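Local coordinates for protein inositol-3-phosphate synthase (Caenorhabditis elegans, PDB 1VKO) that binds nicotinamide-adenine-dinucleotide on a Rossmann-type fold and, in this four-chain crystal assembly, also carries a pyrophosphate and a potassium ion, at residues P200-A204 / N250-T255; S282-V287 / T304-L309; F325-K331 / L443-I448; D450-T455 / L479-L483. All coordinates share one frame; numbering follows the deposited sequence. Where two conformers were deposited one is given.

Interaction 1: P200-A204 / N250-T255. With NAD (nicotinamide-adenine-dinucleotide), chain G.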
# COMPACT_ATOMS: atom_id res chain seq x y z
N PRO A 200 31.70 -7.30 24.94
CA PRO A 200 30.94 -8.08 23.95
C PRO A 200 29.48 -8.32 24.38
O PRO A 200 28.55 -8.25 23.56
CB PRO A 200 31.70 -9.40 23.90
CG PRO A 200 33.12 -9.01 24.23
CD PRO A 200 33.01 -7.92 25.24
N ASP A 201 29.31 -8.57 25.67
CA ASP A 201 28.03 -8.88 26.31
C ASP A 201 26.92 -7.79 26.28
O ASP A 201 25.73 -8.10 26.55
CB ASP A 201 28.31 -9.36 27.75
CG ASP A 201 29.61 -8.71 28.39
OD1 ASP A 201 30.69 -8.61 27.72
OD2 ASP A 201 29.64 -8.28 29.59
N PHE A 202 27.27 -6.55 25.93
CA PHE A 202 26.26 -5.47 25.82
C PHE A 202 25.69 -5.23 24.42
O PHE A 202 24.76 -4.44 24.29
CB PHE A 202 26.74 -4.14 26.47
CG PHE A 202 26.77 -4.16 27.99
CD1 PHE A 202 27.86 -4.68 28.67
CD2 PHE A 202 25.71 -3.67 28.75
CE1 PHE A 202 27.88 -4.76 30.07
CE2 PHE A 202 25.75 -3.72 30.14
CZ PHE A 202 26.83 -4.26 30.80
N ILE A 203 26.20 -5.88 23.36
CA ILE A 203 25.59 -5.75 22.00
C ILE A 203 25.35 -7.09 21.33
O ILE A 203 25.64 -8.13 21.95
CB ILE A 203 26.43 -4.83 21.07
CG1 ILE A 203 27.71 -5.52 20.64
CG2 ILE A 203 26.77 -3.50 21.74
CD1 ILE A 203 28.77 -4.54 20.16
N ALA A 204 24.81 -7.10 20.09
CA ALA A 204 24.60 -8.36 19.33
C ALA A 204 25.91 -9.12 19.13
O ALA A 204 26.86 -8.61 18.52
CB ALA A 204 23.97 -8.08 17.99
N ASN A 250 26.22 0.89 18.10
CA ASN A 250 25.17 -0.11 18.11
C ASN A 250 24.38 -0.11 19.40
O ASN A 250 24.90 0.19 20.48
CB ASN A 250 25.70 -1.51 17.80
CG ASN A 250 26.17 -1.62 16.37
OD1 ASN A 250 27.37 -1.46 16.09
ND2 ASN A 250 25.22 -1.76 15.42
N THR A 251 23.10 -0.39 19.24
CA THR A 251 22.18 -0.52 20.32
C THR A 251 22.76 -1.56 21.25
O THR A 251 22.98 -2.69 20.83
CB THR A 251 20.87 -1.00 19.69
OG1 THR A 251 20.36 0.08 18.94
CG2 THR A 251 19.80 -1.24 20.74
N GLU A 252 23.03 -1.16 22.49
CA GLU A 252 23.35 -2.09 23.59
C GLU A 252 22.05 -2.64 24.16
O GLU A 252 20.99 -2.07 23.93
CB GLU A 252 24.07 -1.35 24.75
CG GLU A 252 25.33 -0.62 24.33
CD GLU A 252 26.10 0.04 25.48
OE1 GLU A 252 25.52 0.71 26.37
OE2 GLU A 252 27.32 -0.12 25.46
N ARG A 253 22.11 -3.73 24.91
CA ARG A 253 20.98 -4.10 25.78
C ARG A 253 20.90 -3.15 26.98
O ARG A 253 21.79 -2.33 27.23
CB ARG A 253 21.10 -5.55 26.28
CG ARG A 253 22.35 -5.80 27.11
CD ARG A 253 22.38 -7.11 27.84
NE ARG A 253 23.63 -7.33 28.57
CZ ARG A 253 23.87 -7.00 29.85
NH1 ARG A 253 22.93 -6.37 30.58
NH2 ARG A 253 25.06 -7.28 30.39
N TYR A 254 19.80 -3.27 27.71
CA TYR A 254 19.55 -2.56 28.94
C TYR A 254 20.44 -3.14 30.04
O TYR A 254 20.67 -4.33 30.10
CB TYR A 254 18.09 -2.78 29.33
CG TYR A 254 17.13 -1.74 28.80
CD1 TYR A 254 17.14 -1.36 27.47
CD2 TYR A 254 16.23 -1.11 29.66
CE1 TYR A 254 16.30 -0.40 27.00
CE2 TYR A 254 15.35 -0.16 29.18
CZ TYR A 254 15.38 0.18 27.84
OH TYR A 254 14.52 1.15 27.34
N THR A 255 20.93 -2.30 30.92
CA THR A 255 21.55 -2.72 32.16
C THR A 255 20.42 -3.02 33.17
O THR A 255 19.28 -2.62 32.91
CB THR A 255 22.38 -1.53 32.69
OG1 THR A 255 23.42 -1.21 31.75
CG2 THR A 255 23.13 -1.87 33.94
PA NAD G . 25.97 1.26 12.30
O1A NAD G . 26.25 -0.15 12.55
O2A NAD G . 26.23 1.54 10.88
O5B NAD G . 26.85 2.11 13.31
C5B NAD G . 27.32 1.53 14.49
C4B NAD G . 28.82 1.80 14.56
O4B NAD G . 29.19 1.86 15.92
C3B NAD G . 29.63 0.71 13.93
O3B NAD G . 30.73 1.38 13.34
C2B NAD G . 30.19 -0.09 15.07
O2B NAD G . 31.55 -0.34 14.71
C1B NAD G . 30.19 0.93 16.21
N9A NAD G . 30.15 0.46 17.62
C8A NAD G . 29.49 -0.59 18.18
N7A NAD G . 29.78 -0.61 19.50
C5A NAD G . 30.62 0.39 19.82
C6A NAD G . 31.26 0.80 21.00
N6A NAD G . 31.16 0.14 22.17
N1A NAD G . 32.11 1.88 20.96
C2A NAD G . 32.34 2.53 19.78
N3A NAD G . 31.74 2.09 18.64
C4A NAD G . 30.89 1.05 18.63
O3 NAD G . 24.45 1.65 12.72
PN NAD G . 23.89 3.10 12.38
O1N NAD G . 25.05 4.01 12.27
O2N NAD G . 22.98 2.96 11.24
O5D NAD G . 23.12 3.61 13.72
C5D NAD G . 23.73 3.49 14.99
C4D NAD G . 22.75 3.50 16.17
O4D NAD G . 21.81 4.54 16.03
C3D NAD G . 21.93 2.21 16.32
O3D NAD G . 21.83 1.90 17.69
C2D NAD G . 20.54 2.62 15.91
O2D NAD G . 19.49 1.93 16.56
C1D NAD G . 20.53 4.06 16.35
N1N NAD G . 19.41 4.67 15.64
C2N NAD G . 19.42 4.73 14.29
C3N NAD G . 18.33 5.29 13.64
C7N NAD G . 18.55 5.68 12.23
O7N NAD G . 19.81 5.32 11.69
N7N NAD G . 17.60 6.34 11.56
C4N NAD G . 17.24 5.81 14.36
C5N NAD G . 17.25 5.72 15.74
C6N NAD G . 18.35 5.13 16.38
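Ile-203 and Glu-252 mark the closest backbone approach, with their CA atoms 4.6 Å apart. A short 3-10 turn at 200-202 runs here against 250-255, which has no regular structure. Arg-253 N donates to Phe-202 O, although the place of that oxygen is less sure in the model. Arg-253 NE donates to Asp-201 O at 3.0 Å. The bond lies close to the guanidinium plane but comes from above the carbonyl plane. It helps fix the rotation of the guanidinium, which lies flat on the Phe-202 ring with centres 4.1 Å apart and planes at 19°. This is a cation-pi stack, offset so that Arg-253 NH2 stands 3.5 Å from Phe-202 CZ, toward the rim of the ring. Arg-253 NH1 also forms a salt bridge with Glu-278. Ile-203 CG2 packs on Glu-252 CG. Glu-252 points its carboxylate on to Ser-280 and Ser-282. Beyond the stack, Thr-251 OG1 hydrogen-bonds NAD O3D at 2.7 Å, and Asn-250 ND2 makes a weak bond to NAD O1A. Segment 250-255 follows strand 242-247 of the parallel Rossmann-type sheet. Helix 281-291 touches Phe-202 through Pro-281, while helices 359-363 and 367-378 pack against Ile-203 and Thr-251.

Interaction 2: S282-V287 / T304-L309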
# COMPACT_ATOMS: atom_id res chain seq x y z
N SER A 282 28.35 2.34 27.37
CA SER A 282 27.65 3.60 27.22
C SER A 282 27.54 4.33 28.54
O SER A 282 27.39 5.53 28.52
CB SER A 282 26.28 3.45 26.56
OG SER A 282 25.32 2.96 27.46
N ASN A 283 27.61 3.62 29.66
CA ASN A 283 27.65 4.26 30.98
C ASN A 283 28.99 4.97 31.16
O ASN A 283 29.03 6.05 31.71
CB ASN A 283 27.54 3.23 32.09
CG ASN A 283 26.09 2.75 32.34
OD1 ASN A 283 25.90 1.71 32.96
ND2 ASN A 283 25.10 3.50 31.90
N ILE A 284 30.07 4.35 30.70
CA ILE A 284 31.42 4.88 30.89
C ILE A 284 31.63 6.13 30.05
O ILE A 284 32.02 7.15 30.60
CB ILE A 284 32.53 3.78 30.69
CG1 ILE A 284 32.39 2.72 31.81
CG2 ILE A 284 33.90 4.38 30.83
CD1 ILE A 284 32.94 1.36 31.47
N PHE A 285 31.30 6.09 28.76
CA PHE A 285 31.20 7.33 28.01
C PHE A 285 30.35 8.39 28.71
O PHE A 285 30.79 9.51 28.83
CB PHE A 285 30.70 7.11 26.59
CG PHE A 285 31.68 6.43 25.71
CD1 PHE A 285 32.66 7.19 25.05
CD2 PHE A 285 31.65 5.05 25.53
CE1 PHE A 285 33.61 6.55 24.20
CE2 PHE A 285 32.59 4.39 24.67
CZ PHE A 285 33.58 5.16 24.00
N ALA A 286 29.14 8.08 29.18
CA ALA A 286 28.34 9.15 29.78
C ALA A 286 29.12 9.76 30.93
O ALA A 286 29.24 10.99 31.03
CB ALA A 286 26.96 8.66 30.22
N VAL A 287 29.70 8.90 31.77
CA VAL A 287 30.54 9.34 32.91
C VAL A 287 31.80 10.12 32.48
O VAL A 287 32.07 11.20 32.99
CB VAL A 287 30.84 8.16 33.86
CG1 VAL A 287 31.80 8.56 34.98
CG2 VAL A 287 29.54 7.68 34.49
N THR A 304 21.06 4.17 29.13
CA THR A 304 22.28 4.75 29.62
C THR A 304 22.05 5.73 30.78
O THR A 304 22.76 5.68 31.78
CB THR A 304 23.03 5.48 28.50
OG1 THR A 304 23.32 4.59 27.40
CG2 THR A 304 24.41 5.88 29.03
N LEU A 305 21.05 6.60 30.63
CA LEU A 305 20.79 7.68 31.58
C LEU A 305 19.95 7.23 32.78
O LEU A 305 18.91 7.81 33.10
CB LEU A 305 20.17 8.87 30.83
CG LEU A 305 21.01 9.30 29.60
CD1 LEU A 305 20.30 10.29 28.69
CD2 LEU A 305 22.38 9.86 30.01
N VAL A 306 20.42 6.18 33.44
CA VAL A 306 19.90 5.75 34.74
C VAL A 306 19.94 6.90 35.77
O VAL A 306 20.69 7.87 35.59
CB VAL A 306 20.69 4.51 35.26
CG1 VAL A 306 20.44 3.32 34.35
CG2 VAL A 306 22.18 4.80 35.34
N PRO A 307 19.17 6.79 36.86
CA PRO A 307 19.06 7.89 37.84
C PRO A 307 20.44 8.36 38.39
O PRO A 307 20.69 9.55 38.52
CB PRO A 307 18.18 7.30 38.94
CG PRO A 307 17.46 6.15 38.32
CD PRO A 307 18.36 5.62 37.24
N GLY A 308 21.32 7.41 38.66
CA GLY A 308 22.67 7.76 39.08
C GLY A 308 23.40 8.70 38.14
O GLY A 308 24.11 9.59 38.60
N LEU A 309 23.22 8.49 36.85
CA LEU A 309 23.79 9.34 35.80
C LEU A 309 23.18 10.74 35.74
O LEU A 309 23.88 11.75 35.71
CB LEU A 309 23.72 8.62 34.43
CG LEU A 309 25.11 8.00 34.24
CD1 LEU A 309 25.24 6.93 33.16
CD2 LEU A 309 25.97 9.15 33.92
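Ser-282 and Thr-304 join the start of helix 281-291 to the loop that leads into helix 307-316. Both helices belong to the Rossmann-type fold: the first precedes strand 295-298 of the parallel sheet, and the second, entered through an inverse gamma turn centred on Leu-305, leads on to strand 320-321. The polar contact is at the Ser-282 end. Thr-304 OG1 lies 2.6 Å from Ser-282 OG, probably as a hydrogen bond whose proton is not assigned. Ser-282 OG stands between the backbone N and the carbonyl carbon (chi1 78°), and it is also hydrogen-bonded to Glu-252 OE1 and Ser-280 OG. This buried hydroxyl is therefore satisfied, with Glu-252 as its strongest polar partner. Asn-283 ND2 is 3.2 Å from Thr-304 O, but the angle is too poor for a hydrogen bond.

The apolar contacts lie further along the helix. The methyl Thr-304 CG2 rests 4.0 Å from Ala-286 CB. Leu-309 points toward helix 281-291, and both its methyls touch Ala-286 CB. Leu-309 CD1 lies 3.8 Å from Ala-286 CB and also packs beside the amide nitrogen of Asn-283. The side chains of Leu-309 and Val-287 cross at about a right angle. Leu-309 CD2 touches both Ala-286 CB and Val-287 CG2, each at 3.9 Å.

Interaction 3: F325-K331 / L443-I448. With POP (pyrophosphate 2-), chain H; NAD (nicotinamide-adenine-dinucleotide), chain G.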
# COMPACT_ATOMS: atom_id res chain seq x y z
N PHE A 325 16.99 8.25 18.29
CA PHE A 325 16.60 9.12 17.20
C PHE A 325 15.22 8.81 16.78
O PHE A 325 14.83 7.63 16.63
CB PHE A 325 17.49 8.97 15.96
CG PHE A 325 18.96 9.19 16.21
CD1 PHE A 325 19.42 10.36 16.81
CD2 PHE A 325 19.90 8.26 15.80
CE1 PHE A 325 20.81 10.56 17.02
CE2 PHE A 325 21.29 8.47 16.01
CZ PHE A 325 21.70 9.62 16.61
N LYS A 326 14.46 9.87 16.57
CA LYS A 326 13.15 9.74 16.02
C LYS A 326 13.19 10.18 14.58
O LYS A 326 12.93 11.35 14.26
CB LYS A 326 12.19 10.57 16.84
CG LYS A 326 10.81 10.37 16.43
CD LYS A 326 10.08 11.66 16.66
CE LYS A 326 9.55 11.75 18.05
NZ LYS A 326 8.68 12.94 18.18
N SER A 327 13.53 9.23 13.72
CA SER A 327 13.89 9.57 12.35
C SER A 327 12.77 9.35 11.29
O SER A 327 12.60 10.19 10.38
CB SER A 327 15.18 8.83 11.95
OG SER A 327 15.05 7.41 12.10
N GLY A 328 12.02 8.25 11.41
CA GLY A 328 11.17 7.80 10.31
C GLY A 328 9.76 7.40 10.69
O GLY A 328 8.87 8.25 10.77
N GLN A 329 9.55 6.10 10.90
CA GLN A 329 8.22 5.55 11.15
C GLN A 329 7.55 6.09 12.44
O GLN A 329 6.34 6.31 12.48
CB GLN A 329 8.32 4.01 11.16
CG GLN A 329 7.06 3.28 11.58
CD GLN A 329 7.34 1.82 11.83
OE1 GLN A 329 7.97 1.47 12.85
NE2 GLN A 329 6.88 0.94 10.91
N THR A 330 8.37 6.32 13.46
CA THR A 330 7.94 6.87 14.75
C THR A 330 7.71 8.40 14.72
O THR A 330 6.84 8.90 15.46
CB THR A 330 8.96 6.47 15.87
OG1 THR A 330 9.00 5.03 15.98
CG2 THR A 330 8.48 6.93 17.26
N LYS A 331 8.48 9.13 13.90
CA LYS A 331 8.28 10.59 13.70
C LYS A 331 6.87 10.78 13.12
O LYS A 331 6.06 11.58 13.64
CB LYS A 331 9.37 11.18 12.76
CG LYS A 331 9.53 12.74 12.69
CD LYS A 331 10.46 13.09 11.53
CE LYS A 331 10.92 14.57 11.47
NZ LYS A 331 12.04 14.94 12.43
N LEU A 443 17.98 10.18 7.14
CA LEU A 443 17.05 10.68 8.12
C LEU A 443 17.77 11.05 9.43
O LEU A 443 17.53 12.12 9.98
CB LEU A 443 15.88 9.70 8.33
CG LEU A 443 14.74 9.76 7.28
CD1 LEU A 443 13.77 8.57 7.37
CD2 LEU A 443 13.96 11.07 7.36
N ALA A 444 18.69 10.18 9.88
CA ALA A 444 19.35 10.26 11.21
C ALA A 444 20.36 11.38 11.41
O ALA A 444 20.32 12.04 12.46
CB ALA A 444 20.02 8.96 11.53
N SER A 445 21.29 11.54 10.45
CA SER A 445 22.38 12.54 10.53
C SER A 445 21.88 13.93 10.79
O SER A 445 22.27 14.51 11.78
CB SER A 445 23.26 12.57 9.26
OG SER A 445 23.55 11.27 8.81
N PRO A 446 21.01 14.50 9.97
CA PRO A 446 20.53 15.83 10.26
C PRO A 446 20.09 15.96 11.73
O PRO A 446 20.26 17.05 12.32
CB PRO A 446 19.32 16.01 9.32
CG PRO A 446 19.09 14.70 8.68
CD PRO A 446 20.35 13.93 8.77
N LEU A 447 19.57 14.87 12.33
CA LEU A 447 19.10 14.88 13.71
C LEU A 447 20.27 14.88 14.66
O LEU A 447 20.20 15.38 15.79
CB LEU A 447 18.21 13.66 14.00
CG LEU A 447 16.69 13.67 13.75
CD1 LEU A 447 16.30 14.22 12.41
CD2 LEU A 447 16.13 12.26 13.91
N ILE A 448 21.37 14.31 14.23
CA ILE A 448 22.57 14.41 15.00
C ILE A 448 22.99 15.88 14.99
O ILE A 448 23.38 16.39 16.03
CB ILE A 448 23.66 13.51 14.45
CG1 ILE A 448 23.36 12.04 14.79
CG2 ILE A 448 25.02 13.95 15.05
CD1 ILE A 448 24.19 11.06 14.03
P1 POP H . 11.96 5.31 13.19
O1 POP H . 11.65 6.79 13.34
O2 POP H . 11.99 4.93 11.73
O3 POP H . 10.88 4.50 13.88
O POP H . 13.44 5.01 13.81
P2 POP H . 14.21 3.57 13.87
O4 POP H . 15.22 3.54 12.73
O5 POP H . 14.88 3.44 15.23
O6 POP H . 13.32 2.33 13.69
PA NAD G . 25.97 1.26 12.30
O1A NAD G . 26.25 -0.15 12.55
O2A NAD G . 26.23 1.54 10.88
O5B NAD G . 26.85 2.11 13.31
C5B NAD G . 27.32 1.53 14.49
C4B NAD G . 28.82 1.80 14.56
O4B NAD G . 29.19 1.86 15.92
C3B NAD G . 29.63 0.71 13.93
O3B NAD G . 30.73 1.38 13.34
C2B NAD G . 30.19 -0.09 15.07
O2B NAD G . 31.55 -0.34 14.71
C1B NAD G . 30.19 0.93 16.21
N9A NAD G . 30.15 0.46 17.62
C8A NAD G . 29.49 -0.59 18.18
N7A NAD G . 29.78 -0.61 19.50
C5A NAD G . 30.62 0.39 19.82
C6A NAD G . 31.26 0.80 21.00
N6A NAD G . 31.16 0.14 22.17
N1A NAD G . 32.11 1.88 20.96
C2A NAD G . 32.34 2.53 19.78
N3A NAD G . 31.74 2.09 18.64
C4A NAD G . 30.89 1.05 18.63
O3 NAD G . 24.45 1.65 12.72
PN NAD G . 23.89 3.10 12.38
O1N NAD G . 25.05 4.01 12.27
O2N NAD G . 22.98 2.96 11.24
O5D NAD G . 23.12 3.61 13.72
C5D NAD G . 23.73 3.49 14.99
C4D NAD G . 22.75 3.50 16.17
O4D NAD G . 21.81 4.54 16.03
C3D NAD G . 21.93 2.21 16.32
O3D NAD G . 21.83 1.90 17.69
C2D NAD G . 20.54 2.62 15.91
O2D NAD G . 19.49 1.93 16.56
C1D NAD G . 20.53 4.06 16.35
N1N NAD G . 19.41 4.67 15.64
C2N NAD G . 19.42 4.73 14.29
C3N NAD G . 18.33 5.29 13.64
C7N NAD G . 18.55 5.68 12.23
O7N NAD G . 19.81 5.32 11.69
N7N NAD G . 17.60 6.34 11.56
C4N NAD G . 17.24 5.81 14.36
C5N NAD G . 17.25 5.72 15.74
C6N NAD G . 18.35 5.13 16.38
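Phe-325 and Ile-448 reach each other through similar first torsions. In each the gamma carbon, CG or CG1, is anti to the carbonyl carbon (chi1 -57° and -74°), and Phe-325 CZ comes 3.5 Å from Ile-448 CG1. The ring meets Ile-448 obliquely. Phe-325 CB and CD2 lie against the nicotinamide ring of NAD. Ser-327 differs: a chi1 of 57° turns OG over its own backbone, flanked by N and C. That turn offers Ser-327 OG to the carboxamide, and NAD N7N donates to it at 2.8 Å. Ser-327 CB rests meanwhile on Leu-443 CB at 3.8 Å. Ala-444 CB also faces the carboxamide.

The other contacts set leucine methyls against backbone oxygens. Leu-447 CD2 lies 3.3 Å from Lys-326 O, and Leu-443 CD2 lies 3.4 Å from Ser-327 O. No hydrogen bond crosses between the two segments.

The segment 325-331 leads into an anion site at the N-terminus of helix 329-342, with Gly-328 as N-cap. Gln-329 N donates to pyrophosphate O2 at 2.8 Å. Thr-330 grips pyrophosphate O3 twice, through N at 3.1 Å and through OG1 at 2.9 Å. Gly-328 N bonds O1, but the modelled distance is very short and its exact value is doubtful. The helix end probably adds a favourable field, and Lys-373, Lys-377, Lys-414 and Lys-484 complete the site.

Helix 440-458 is kinked at Pro-446. Phe-425 of the second subunit packs on Ser-445 and Pro-446.

Interaction 4: D450-T455 / L479-L483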
# COMPACT_ATOMS: atom_id res chain seq x y z
N ASP A 450 21.03 18.46 14.70
CA ASP A 450 20.11 19.23 15.52
C ASP A 450 20.32 19.04 17.01
O ASP A 450 20.21 20.02 17.79
CB ASP A 450 18.66 18.92 15.20
CG ASP A 450 18.26 19.29 13.77
OD1 ASP A 450 18.69 20.36 13.28
OD2 ASP A 450 17.49 18.56 13.08
N LEU A 451 20.58 17.80 17.43
CA LEU A 451 20.76 17.55 18.88
C LEU A 451 21.99 18.34 19.38
O LEU A 451 21.94 19.07 20.37
CB LEU A 451 20.88 16.05 19.17
CG LEU A 451 19.64 15.17 18.97
CD1 LEU A 451 20.08 13.76 18.62
CD2 LEU A 451 18.71 15.16 20.18
N ALA A 452 23.10 18.21 18.67
CA ALA A 452 24.29 18.93 19.06
C ALA A 452 23.92 20.42 19.14
O ALA A 452 24.29 21.11 20.12
CB ALA A 452 25.42 18.69 18.05
N ILE A 453 23.17 20.91 18.16
CA ILE A 453 23.04 22.34 17.94
C ILE A 453 22.13 22.95 19.00
O ILE A 453 22.42 24.00 19.57
CB ILE A 453 22.64 22.63 16.47
CG1 ILE A 453 23.87 22.46 15.56
CG2 ILE A 453 22.02 24.02 16.29
CD1 ILE A 453 23.58 22.52 14.08
N LEU A 454 21.05 22.27 19.31
CA LEU A 454 20.17 22.75 20.35
C LEU A 454 20.83 22.66 21.72
O LEU A 454 20.48 23.44 22.62
CB LEU A 454 18.86 21.97 20.33
CG LEU A 454 18.08 22.25 19.06
CD1 LEU A 454 17.06 21.19 18.83
CD2 LEU A 454 17.47 23.68 19.01
N THR A 455 21.76 21.72 21.90
CA THR A 455 22.49 21.60 23.16
C THR A 455 23.42 22.79 23.42
O THR A 455 23.38 23.37 24.51
CB THR A 455 23.28 20.29 23.24
OG1 THR A 455 22.36 19.19 23.24
CG2 THR A 455 23.97 20.17 24.61
N LEU A 479 14.74 18.61 23.68
CA LEU A 479 15.31 17.82 22.57
C LEU A 479 14.37 16.70 22.10
O LEU A 479 14.68 15.97 21.15
CB LEU A 479 16.65 17.19 23.00
CG LEU A 479 17.82 18.11 23.38
CD1 LEU A 479 19.04 17.24 23.60
CD2 LEU A 479 18.04 19.15 22.29
N SER A 480 13.23 16.60 22.76
CA SER A 480 12.24 15.55 22.55
C SER A 480 11.77 15.34 21.14
O SER A 480 11.49 14.21 20.75
CB SER A 480 11.02 15.85 23.40
OG SER A 480 11.38 15.67 24.72
N LEU A 481 11.63 16.42 20.38
CA LEU A 481 11.15 16.32 18.99
C LEU A 481 12.07 15.47 18.16
O LEU A 481 11.64 14.92 17.15
CB LEU A 481 10.91 17.69 18.33
CG LEU A 481 12.04 18.61 17.90
CD1 LEU A 481 11.51 19.71 16.93
CD2 LEU A 481 12.62 19.21 19.16
N LEU A 482 13.32 15.38 18.59
CA LEU A 482 14.31 14.60 17.88
C LEU A 482 14.39 13.15 18.36
O LEU A 482 15.11 12.34 17.78
CB LEU A 482 15.70 15.28 17.97
CG LEU A 482 15.98 16.57 17.19
CD1 LEU A 482 15.06 16.72 16.01
CD2 LEU A 482 15.89 17.79 18.06
N LEU A 483 13.65 12.83 19.43
CA LEU A 483 13.90 11.57 20.14
C LEU A 483 12.62 10.78 20.38
O LEU A 483 11.57 11.37 20.60
CB LEU A 483 14.61 11.87 21.47
CG LEU A 483 16.01 12.49 21.38
CD1 LEU A 483 16.41 13.05 22.74
CD2 LEU A 483 17.10 11.54 20.80
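Leu-451 pushes its CD2 methyl into a hollow made by three leucines of segment 479-483. Leu-451 CD2 lies 3.7 Å from Leu-482 CB, 4.0 Å from Leu-483 CG and 4.0 Å from Leu-479 CD1. The reverse fit is made by Leu-479. Its branched end enters the groove between Leu-451 and the pair Leu-454 and Thr-455 one turn further on. Leu-479 CD2 presses on Leu-454 CB at 3.5 Å, and Leu-479 CD1 meets Thr-455 OG1 at about a right angle to that side chain. Leu-454 and Leu-479 lie alongside each other, pointing opposite ways, as do Leu-451 and Leu-482.

This is a leucine-rich face of helix 440-458 packed on a 3-10 segment, 479-482. The 3-10 turn brings Leu-479 and Leu-482 to the same side. Leu-482 CD2 then fills the gap between Leu-454 CD1, at 3.7 Å, and Asp-450 CB, at 4.1 Å. The Asp-450 carboxylate binds instead to Ser-119, Val-120 and Thr-121. Ile-297 of strand 295-298 touches Leu-451 and Leu-479, and Leu-505 of helix 498-513 touches Leu-454. Thr-455 OG1 donates to Leu-451 O at 2.9 Å. It comes from the opposite face of that carbonyl to Thr-455 N.

Overall arrangement
Interactions 1 and 3 both touch NAD, with centres 21 Å apart. They grip different parts of the same ligand, and their nearest atoms are about 9 Å apart. Interaction 2 adjoins interaction 1, on the same side of the chain's centre, with centres 14 Å apart. Glu-252 OE2 lies 3.3 Å from Ser-282 N, a probable hydrogen bond that joins the two. Interactions 3 and 4 share helix 440-458, and their centres are 11 Å apart. Lys-326 N probably bonds Leu-482 O at 2.8 Å, and Phe-325 CE1 packs on Leu-451 CD1. Interaction 4 probably lies behind Phe-325, which touches the nicotinamide; its Leu-483 side chain is about 8 Å from NAD.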